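Local coordinates for aminopeptidase C (Lactobacillus rhamnosus, PDB 4K7C), which probably acts as a cysteine aminopeptidase of the papain-like C1 family, removing residues from the N-terminal end of peptides, at residues A[111-122]-A[180-191]. Sequence-based numbering, arbitrary orientation.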
ATOM      1  N   PHE A 111     -26.437 -31.173 -17.758  1.00 19.65           N
ATOM      2  CA  PHE A 111     -25.774 -32.169 -16.962  1.00 18.55           C
ATOM      3  C   PHE A 111     -26.743 -33.298 -16.539  1.00 19.84           C
ATOM      4  O   PHE A 111     -26.417 -34.476 -16.649  1.00 20.25           O
ATOM      5  CB  PHE A 111     -25.128 -31.510 -15.730  1.00 19.66           C
ATOM      6  CG  PHE A 111     -24.556 -32.495 -14.751  1.00 18.67           C
ATOM      7  CD1 PHE A 111     -23.278 -33.020 -14.912  1.00 20.84           C
ATOM      8  CD2 PHE A 111     -25.276 -32.829 -13.627  1.00 16.75           C
ATOM      9  CE1 PHE A 111     -22.791 -33.924 -13.966  1.00 17.02           C
ATOM     10  CE2 PHE A 111     -24.837 -33.733 -12.720  1.00 16.27           C
ATOM     11  CZ  PHE A 111     -23.553 -34.289 -12.865  1.00 16.02           C
ATOM     12  N   TYR A 112     -27.926 -32.940 -16.067  1.00 17.44           N
ATOM     13  CA  TYR A 112     -28.874 -33.956 -15.611  1.00 18.19           C
ATOM     14  C   TYR A 112     -29.245 -34.861 -16.796  1.00 19.12           C
ATOM     15  O   TYR A 112     -29.427 -36.081 -16.626  1.00 19.21           O
ATOM     16  CB  TYR A 112     -30.107 -33.341 -15.037  1.00 20.19           C
ATOM     17  CG  TYR A 112     -29.924 -32.535 -13.789  1.00 19.12           C
ATOM     18  CD1 TYR A 112     -29.013 -32.904 -12.790  1.00 17.46           C
ATOM     19  CD2 TYR A 112     -30.701 -31.388 -13.552  1.00 18.70           C
ATOM     20  CE1 TYR A 112     -28.888 -32.198 -11.589  1.00 17.27           C
ATOM     21  CE2 TYR A 112     -30.594 -30.668 -12.362  1.00 17.50           C
ATOM     22  CZ  TYR A 112     -29.660 -31.020 -11.388  1.00 18.08           C
ATOM     23  OH  TYR A 112     -29.504 -30.326 -10.171  1.00 18.55           O
ATOM     24  N   GLU A 113     -29.421 -34.280 -17.956  1.00 20.16           N
ATOM     25  CA  GLU A 113     -29.834 -35.061 -19.130  1.00 19.96           C
ATOM     26  C   GLU A 113     -28.676 -35.982 -19.535  1.00 22.22           C
ATOM     27  O   GLU A 113     -28.890 -37.145 -19.974  1.00 20.61           O
ATOM     28  CB  GLU A 113     -30.304 -34.155 -20.280  1.00 20.69           C
ATOM     29  CG  GLU A 113     -31.679 -33.535 -20.014  1.00 21.52           C
ATOM     30  CD  GLU A 113     -32.766 -34.600 -19.936  1.00 22.95           C
ATOM     31  OE1 GLU A 113     -32.651 -35.560 -20.769  1.00 26.24           O
ATOM     32  OE2 GLU A 113     -33.682 -34.498 -19.081  1.00 22.82           O
ATOM     33  N   ASN A 114     -27.454 -35.493 -19.398  1.00 21.58           N
ATOM     34  CA  ASN A 114     -26.269 -36.354 -19.655  1.00 20.04           C
ATOM     35  C   ASN A 114     -26.122 -37.499 -18.685  1.00 19.96           C
ATOM     36  O   ASN A 114     -25.746 -38.635 -19.088  1.00 21.88           O
ATOM     37  CB  ASN A 114     -24.979 -35.529 -19.768  1.00 21.49           C
ATOM     38  CG  ASN A 114     -24.828 -34.893 -21.136  1.00 26.91           C
ATOM     39  OD1 ASN A 114     -25.378 -35.380 -22.113  1.00 28.31           O
ATOM     40  ND2 ASN A 114     -24.062 -33.789 -21.227  1.00 25.75           N
ATOM     41  N   VAL A 115     -26.434 -37.251 -17.416  1.00 19.21           N
ATOM     42  CA  VAL A 115     -26.424 -38.250 -16.423  1.00 19.99           C
ATOM     43  C   VAL A 115     -27.516 -39.315 -16.693  1.00 21.81           C
ATOM     44  O   VAL A 115     -27.260 -40.538 -16.517  1.00 21.66           O
ATOM     45  CB  VAL A 115     -26.710 -37.665 -15.006  1.00 21.09           C
ATOM     46  CG1 VAL A 115     -26.915 -38.738 -14.008  1.00 20.33           C
ATOM     47  CG2 VAL A 115     -25.501 -36.826 -14.539  1.00 22.68           C
ATOM     48  N   LEU A 116     -28.704 -38.859 -17.060  1.00 22.58           N
ATOM     49  CA  LEU A 116     -29.800 -39.776 -17.428  1.00 23.33           C
ATOM     50  C   LEU A 116     -29.362 -40.689 -18.635  1.00 23.53           C
ATOM     51  O   LEU A 116     -29.527 -41.896 -18.578  1.00 23.54           O
ATOM     52  CB  LEU A 116     -31.085 -39.000 -17.699  1.00 22.31           C
ATOM     53  CG  LEU A 116     -31.681 -38.531 -16.378  1.00 19.52           C
ATOM     54  CD1 LEU A 116     -32.841 -37.587 -16.621  1.00 22.07           C
ATOM     55  CD2 LEU A 116     -32.149 -39.654 -15.476  1.00 23.14           C
ATOM     56  N   LYS A 117     -28.804 -40.084 -19.654  1.00 20.80           N
ATOM     57  CA  LYS A 117     -28.426 -40.752 -20.830  1.00 24.79           C
ATOM     58  C   LYS A 117     -27.326 -41.775 -20.592  1.00 26.88           C
ATOM     59  O   LYS A 117     -27.276 -42.740 -21.293  1.00 25.57           O
ATOM     60  CB  LYS A 117     -27.948 -39.783 -21.887  1.00 28.55           C
ATOM     61  CG  LYS A 117     -29.077 -39.250 -22.751  1.00 39.88           C
ATOM     62  CD  LYS A 117     -28.697 -37.961 -23.471  1.00 47.57           C
ATOM     63  CE  LYS A 117     -27.488 -38.145 -24.375  1.00 55.03           C
ATOM     64  NZ  LYS A 117     -27.252 -36.884 -25.144  1.00 59.92           N
ATOM     65  N   THR A 118     -26.507 -41.602 -19.562  1.00 23.09           N
ATOM     66  CA  THR A 118     -25.400 -42.516 -19.305  1.00 24.25           C
ATOM     67  C   THR A 118     -25.656 -43.289 -18.055  1.00 20.52           C
ATOM     68  O   THR A 118     -24.775 -43.932 -17.515  1.00 21.39           O
ATOM     69  CB  THR A 118     -24.059 -41.707 -19.206  1.00 21.53           C
ATOM     70  OG1 THR A 118     -24.184 -40.724 -18.188  1.00 22.72           O
ATOM     71  CG2 THR A 118     -23.702 -41.079 -20.542  1.00 22.93           C
ATOM     72  N   ALA A 119     -26.882 -43.280 -17.575  1.00 24.70           N
ATOM     73  CA  ALA A 119     -27.157 -43.846 -16.279  1.00 23.35           C
ATOM     74  C   ALA A 119     -27.066 -45.391 -16.267  1.00 27.93           C
ATOM     75  O   ALA A 119     -26.936 -45.942 -15.193  1.00 26.97           O
ATOM     76  CB  ALA A 119     -28.511 -43.444 -15.804  1.00 26.19           C
ATOM     77  N   ASP A 120     -27.141 -45.987 -17.465  1.00 27.02           N
ATOM     78  CA  ASP A 120     -26.959 -47.459 -17.684  1.00 38.82           C
ATOM     79  C   ASP A 120     -25.464 -47.867 -17.839  1.00 36.83           C
ATOM     80  O   ASP A 120     -25.133 -49.040 -17.913  1.00 37.54           O
ATOM     81  CB  ASP A 120     -27.765 -47.924 -18.934  1.00 38.54           C
ATOM     82  CG  ASP A 120     -27.360 -47.149 -20.224  1.00 48.96           C
ATOM     83  OD1 ASP A 120     -26.769 -46.030 -20.142  1.00 43.72           O
ATOM     84  OD2 ASP A 120     -27.675 -47.637 -21.343  1.00 54.93           O
ATOM     85  N   GLN A 121     -24.568 -46.891 -17.854  1.00 31.06           N
ATOM     86  CA  GLN A 121     -23.157 -47.149 -18.038  1.00 29.63           C
ATOM     87  C   GLN A 121     -22.446 -47.109 -16.699  1.00 27.58           C
ATOM     88  O   GLN A 121     -22.856 -46.426 -15.743  1.00 27.66           O
ATOM     89  CB  GLN A 121     -22.532 -46.138 -19.029  1.00 33.54           C
ATOM     90  CG  GLN A 121     -23.160 -46.156 -20.422  1.00 36.71           C
ATOM     91  CD  GLN A 121     -22.783 -44.916 -21.241  1.00 38.44           C
ATOM     92  OE1 GLN A 121     -21.713 -44.336 -21.040  1.00 40.24           O
ATOM     93  NE2 GLN A 121     -23.658 -44.500 -22.164  1.00 41.88           N
ATOM     94  N   PRO A 122     -21.378 -47.888 -16.573  1.00 29.33           N
ATOM     95  CA  PRO A 122     -20.692 -47.937 -15.298  1.00 27.60           C
ATOM     96  C   PRO A 122     -20.225 -46.547 -14.864  1.00 21.95           C
ATOM     97  O   PRO A 122     -19.768 -45.737 -15.713  1.00 22.92           O
ATOM     98  CB  PRO A 122     -19.499 -48.869 -15.575  1.00 29.51           C
ATOM     99  CG  PRO A 122     -19.921 -49.664 -16.767  1.00 33.37           C
ATOM    100  CD  PRO A 122     -20.721 -48.707 -17.600  1.00 30.47           C
ATOM    101  N   LEU A 180     -24.910 -30.701  -8.181  1.00 15.99           N
ATOM    102  CA  LEU A 180     -25.128 -31.490  -9.367  1.00 17.92           C
ATOM    103  C   LEU A 180     -24.663 -32.900  -9.179  1.00 18.47           C
ATOM    104  O   LEU A 180     -25.395 -33.860  -9.532  1.00 18.91           O
ATOM    105  CB  LEU A 180     -24.482 -30.900 -10.584  1.00 17.34           C
ATOM    106  CG  LEU A 180     -24.950 -29.539 -11.031  1.00 16.87           C
ATOM    107  CD1 LEU A 180     -24.064 -29.014 -12.141  1.00 18.42           C
ATOM    108  CD2 LEU A 180     -26.454 -29.570 -11.426  1.00 18.64           C
ATOM    109  N   ARG A 181     -23.525 -33.057  -8.510  1.00 19.02           N
ATOM    110  CA  ARG A 181     -23.046 -34.435  -8.198  1.00 17.82           C
ATOM    111  C   ARG A 181     -23.963 -35.230  -7.263  1.00 16.98           C
ATOM    112  O   ARG A 181     -24.233 -36.433  -7.465  1.00 18.48           O
ATOM    113  CB  ARG A 181     -21.591 -34.357  -7.659  1.00 16.88           C
ATOM    114  CG  ARG A 181     -20.553 -34.044  -8.679  1.00 17.72           C
ATOM    115  CD  ARG A 181     -19.191 -33.919  -8.003  1.00 16.54           C
ATOM    116  NE  ARG A 181     -18.173 -33.554  -8.978  1.00 15.40           N
ATOM    117  CZ  ARG A 181     -17.320 -32.540  -8.911  1.00 19.01           C
ATOM    118  NH1 ARG A 181     -17.316 -31.662  -7.898  1.00 18.69           N
ATOM    119  NH2 ARG A 181     -16.405 -32.473  -9.861  1.00 19.54           N
ATOM    120  N   LYS A 182     -24.493 -34.598  -6.249  1.00 17.50           N
ATOM    121  CA  LYS A 182     -25.403 -35.173  -5.322  1.00 16.92           C
ATOM    122  C   LYS A 182     -26.653 -35.598  -6.073  1.00 19.63           C
ATOM    123  O   LYS A 182     -27.194 -36.671  -5.836  1.00 19.46           O
ATOM    124  CB  LYS A 182     -25.808 -34.178  -4.261  1.00 18.62           C
ATOM    125  CG  LYS A 182     -26.885 -34.705  -3.349  1.00 22.69           C
ATOM    126  CD  LYS A 182     -27.250 -33.722  -2.270  1.00 25.69           C
ATOM    127  CE  LYS A 182     -28.168 -34.410  -1.247  1.00 32.63           C
ATOM    128  NZ  LYS A 182     -29.495 -34.338  -1.791  1.00 38.11           N
ATOM    129  N   ASP A 183     -27.135 -34.696  -6.900  1.00 18.78           N
ATOM    130  CA  ASP A 183     -28.315 -35.014  -7.742  1.00 20.23           C
ATOM    131  C   ASP A 183     -28.043 -36.152  -8.764  1.00 21.89           C
ATOM    132  O   ASP A 183     -28.961 -36.943  -9.099  1.00 19.09           O
ATOM    133  CB  ASP A 183     -28.792 -33.759  -8.450  1.00 20.33           C
ATOM    134  CG  ASP A 183     -29.462 -32.769  -7.537  1.00 18.08           C
ATOM    135  OD1 ASP A 183     -29.895 -33.127  -6.403  1.00 20.25           O
ATOM    136  OD2 ASP A 183     -29.584 -31.599  -8.001  1.00 18.51           O
ATOM    137  N   ALA A 184     -26.816 -36.264  -9.283  1.00 20.66           N
ATOM    138  CA  ALA A 184     -26.449 -37.359 -10.176  1.00 20.57           C
ATOM    139  C   ALA A 184     -26.597 -38.680  -9.458  1.00 21.42           C
ATOM    140  O   ALA A 184     -27.060 -39.662 -10.021  1.00 22.24           O
ATOM    141  CB  ALA A 184     -25.006 -37.209 -10.672  1.00 20.26           C
ATOM    142  N   VAL A 185     -26.241 -38.732  -8.180  1.00 22.50           N
ATOM    143  CA  VAL A 185     -26.469 -39.947  -7.399  1.00 21.38           C
ATOM    144  C   VAL A 185     -27.944 -40.391  -7.426  1.00 23.83           C
ATOM    145  O   VAL A 185     -28.278 -41.560  -7.684  1.00 20.69           O
ATOM    146  CB  VAL A 185     -26.091 -39.790  -5.919  1.00 21.54           C
ATOM    147  CG1 VAL A 185     -26.273 -41.113  -5.212  1.00 24.50           C
ATOM    148  CG2 VAL A 185     -24.620 -39.355  -5.719  1.00 19.29           C
ATOM    149  N   THR A 186     -28.817 -39.424  -7.182  1.00 22.51           N
ATOM    150  CA  THR A 186     -30.244 -39.646  -7.057  1.00 23.37           C
ATOM    151  C   THR A 186     -30.784 -40.069  -8.436  1.00 21.89           C
ATOM    152  O   THR A 186     -31.572 -41.026  -8.541  1.00 24.45           O
ATOM    153  CB  THR A 186     -30.952 -38.349  -6.627  1.00 22.68           C
ATOM    154  OG1 THR A 186     -30.431 -37.905  -5.354  1.00 22.63           O
ATOM    155  CG2 THR A 186     -32.403 -38.530  -6.514  1.00 23.72           C
ATOM    156  N   LEU A 187     -30.345 -39.402  -9.478  1.00 18.63           N
ATOM    157  CA  LEU A 187     -30.803 -39.696 -10.859  1.00 21.71           C
ATOM    158  C   LEU A 187     -30.397 -41.108 -11.329  1.00 27.48           C
ATOM    159  O   LEU A 187     -31.250 -41.902 -11.892  1.00 25.19           O
ATOM    160  CB  LEU A 187     -30.365 -38.654 -11.875  1.00 20.88           C
ATOM    161  CG  LEU A 187     -30.966 -37.230 -11.798  1.00 22.25           C
ATOM    162  CD1 LEU A 187     -30.241 -36.329 -12.803  1.00 22.22           C
ATOM    163  CD2 LEU A 187     -32.445 -37.228 -12.081  1.00 21.84           C
ATOM    164  N   ARG A 188     -29.131 -41.488 -11.083  1.00 22.77           N
ATOM    165  CA  ARG A 188     -28.710 -42.875 -11.385  1.00 22.62           C
ATOM    166  C   ARG A 188     -29.503 -43.922 -10.608  1.00 22.61           C
ATOM    167  O   ARG A 188     -29.844 -45.018 -11.162  1.00 24.46           O
ATOM    168  CB  ARG A 188     -27.161 -43.073 -11.249  1.00 21.63           C
ATOM    169  CG  ARG A 188     -26.349 -42.289 -12.300  1.00 23.34           C
ATOM    170  CD  ARG A 188     -24.807 -42.459 -12.190  1.00 24.13           C
ATOM    171  NE  ARG A 188     -24.374 -43.875 -12.224  1.00 20.55           N
ATOM    172  CZ  ARG A 188     -24.030 -44.539 -13.311  1.00 23.06           C
ATOM    173  NH1 ARG A 188     -23.996 -43.946 -14.475  1.00 20.45           N
ATOM    174  NH2 ARG A 188     -23.656 -45.838 -13.223  1.00 25.08           N
ATOM    175  N   LYS A 189     -29.778 -43.621  -9.361  1.00 21.38           N
ATOM    176  CA  LYS A 189     -30.560 -44.486  -8.518  1.00 24.92           C
ATOM    177  C   LYS A 189     -31.994 -44.691  -9.064  1.00 28.76           C
ATOM    178  O   LYS A 189     -32.467 -45.808  -9.201  1.00 24.14           O
ATOM    179  CB  LYS A 189     -30.651 -43.939  -7.108  1.00 24.59           C
ATOM    180  CG  LYS A 189     -31.025 -45.084  -6.221  1.00 33.60           C
ATOM    181  CD  LYS A 189     -31.628 -44.766  -4.902  1.00 37.86           C
ATOM    182  CE  LYS A 189     -31.591 -46.101  -4.109  1.00 45.14           C
ATOM    183  NZ  LYS A 189     -32.926 -46.352  -3.516  1.00 48.36           N
ATOM    184  N   LEU A 190     -32.664 -43.598  -9.380  1.00 27.16           N
ATOM    185  CA  LEU A 190     -33.954 -43.630 -10.070  1.00 27.11           C
ATOM    186  C   LEU A 190     -33.927 -44.514 -11.317  1.00 30.80           C
ATOM    187  O   LEU A 190     -34.806 -45.356 -11.461  1.00 29.85           O
ATOM    188  CB  LEU A 190     -34.422 -42.202 -10.438  1.00 28.74           C
ATOM    189  CG  LEU A 190     -34.929 -41.365  -9.264  1.00 26.06           C
ATOM    190  CD1 LEU A 190     -34.976 -39.906  -9.644  1.00 26.22           C
ATOM    191  CD2 LEU A 190     -36.307 -41.774  -8.775  1.00 30.38           C
ATOM    192  N   VAL A 191     -32.947 -44.356 -12.198  1.00 27.78           N
ATOM    193  CA  VAL A 191     -32.874 -45.192 -13.380  1.00 27.86           C
ATOM    194  C   VAL A 191     -32.601 -46.666 -12.957  1.00 31.60           C
ATOM    195  O   VAL A 191     -33.204 -47.574 -13.533  1.00 29.14           O
ATOM    196  CB  VAL A 191     -31.816 -44.729 -14.334  1.00 26.48           C
ATOM    197  CG1 VAL A 191     -31.600 -45.737 -15.456  1.00 28.67           C
ATOM    198  CG2 VAL A 191     -32.133 -43.354 -14.885  1.00 27.30           C
TER
HETATM  199  O   HOH W   1     -24.805 -41.275 -15.450  1.00 22.91           O
HETATM  200  O   HOH W   2     -28.080 -46.329 -12.960  1.00 27.34           O
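F111 starts the contact by sliding its ring past L180, in the opposite sense to that side chain. F111 CE2 lies 3.6 Å from L180 CB, and L180 O sits at the ring edge. With F111 CG anti to the backbone N (chi1 173°), CZ also reaches A184 CB. Y112 crosses L180 and L187 at about a right angle. Y112 OH lies 2.5 Å from D183 OD2, with ring and carboxylate planes 54° apart. That hydroxyl is hydrogen-bonded to D211 of helix 197-219, while D183 forms a salt bridge with K179. V115 then sets CG2 against A184 CB and CG1 near L187 CB and R188 CG. L116 CD2 meets V191 CG2 at 3.7 Å.

Past the helix, the type I turn from T118 to Q121 meets R188. A water joins R188 NH1 to V115 O and T118 OG1. A119 CB packs 3.7 Å from V191 CG2, and A119 O lies over one guanidinium face. The arginine chain bends at chi3; R188 NH2 lies 2.7 Å and R188 NH1 3.0 Å from Q121 O, an end-on grip. A leucine in place of R188 would probably leave Q121 O without these two donors and the turn less firmly held.

Segments 111-117 and 180-191 form a packed helix pair, axes 9.3 Å apart at 36°. Its chemistry is mainly apolar, Y112 and D183 adding polar ends, and an arginine ties down the loop that follows.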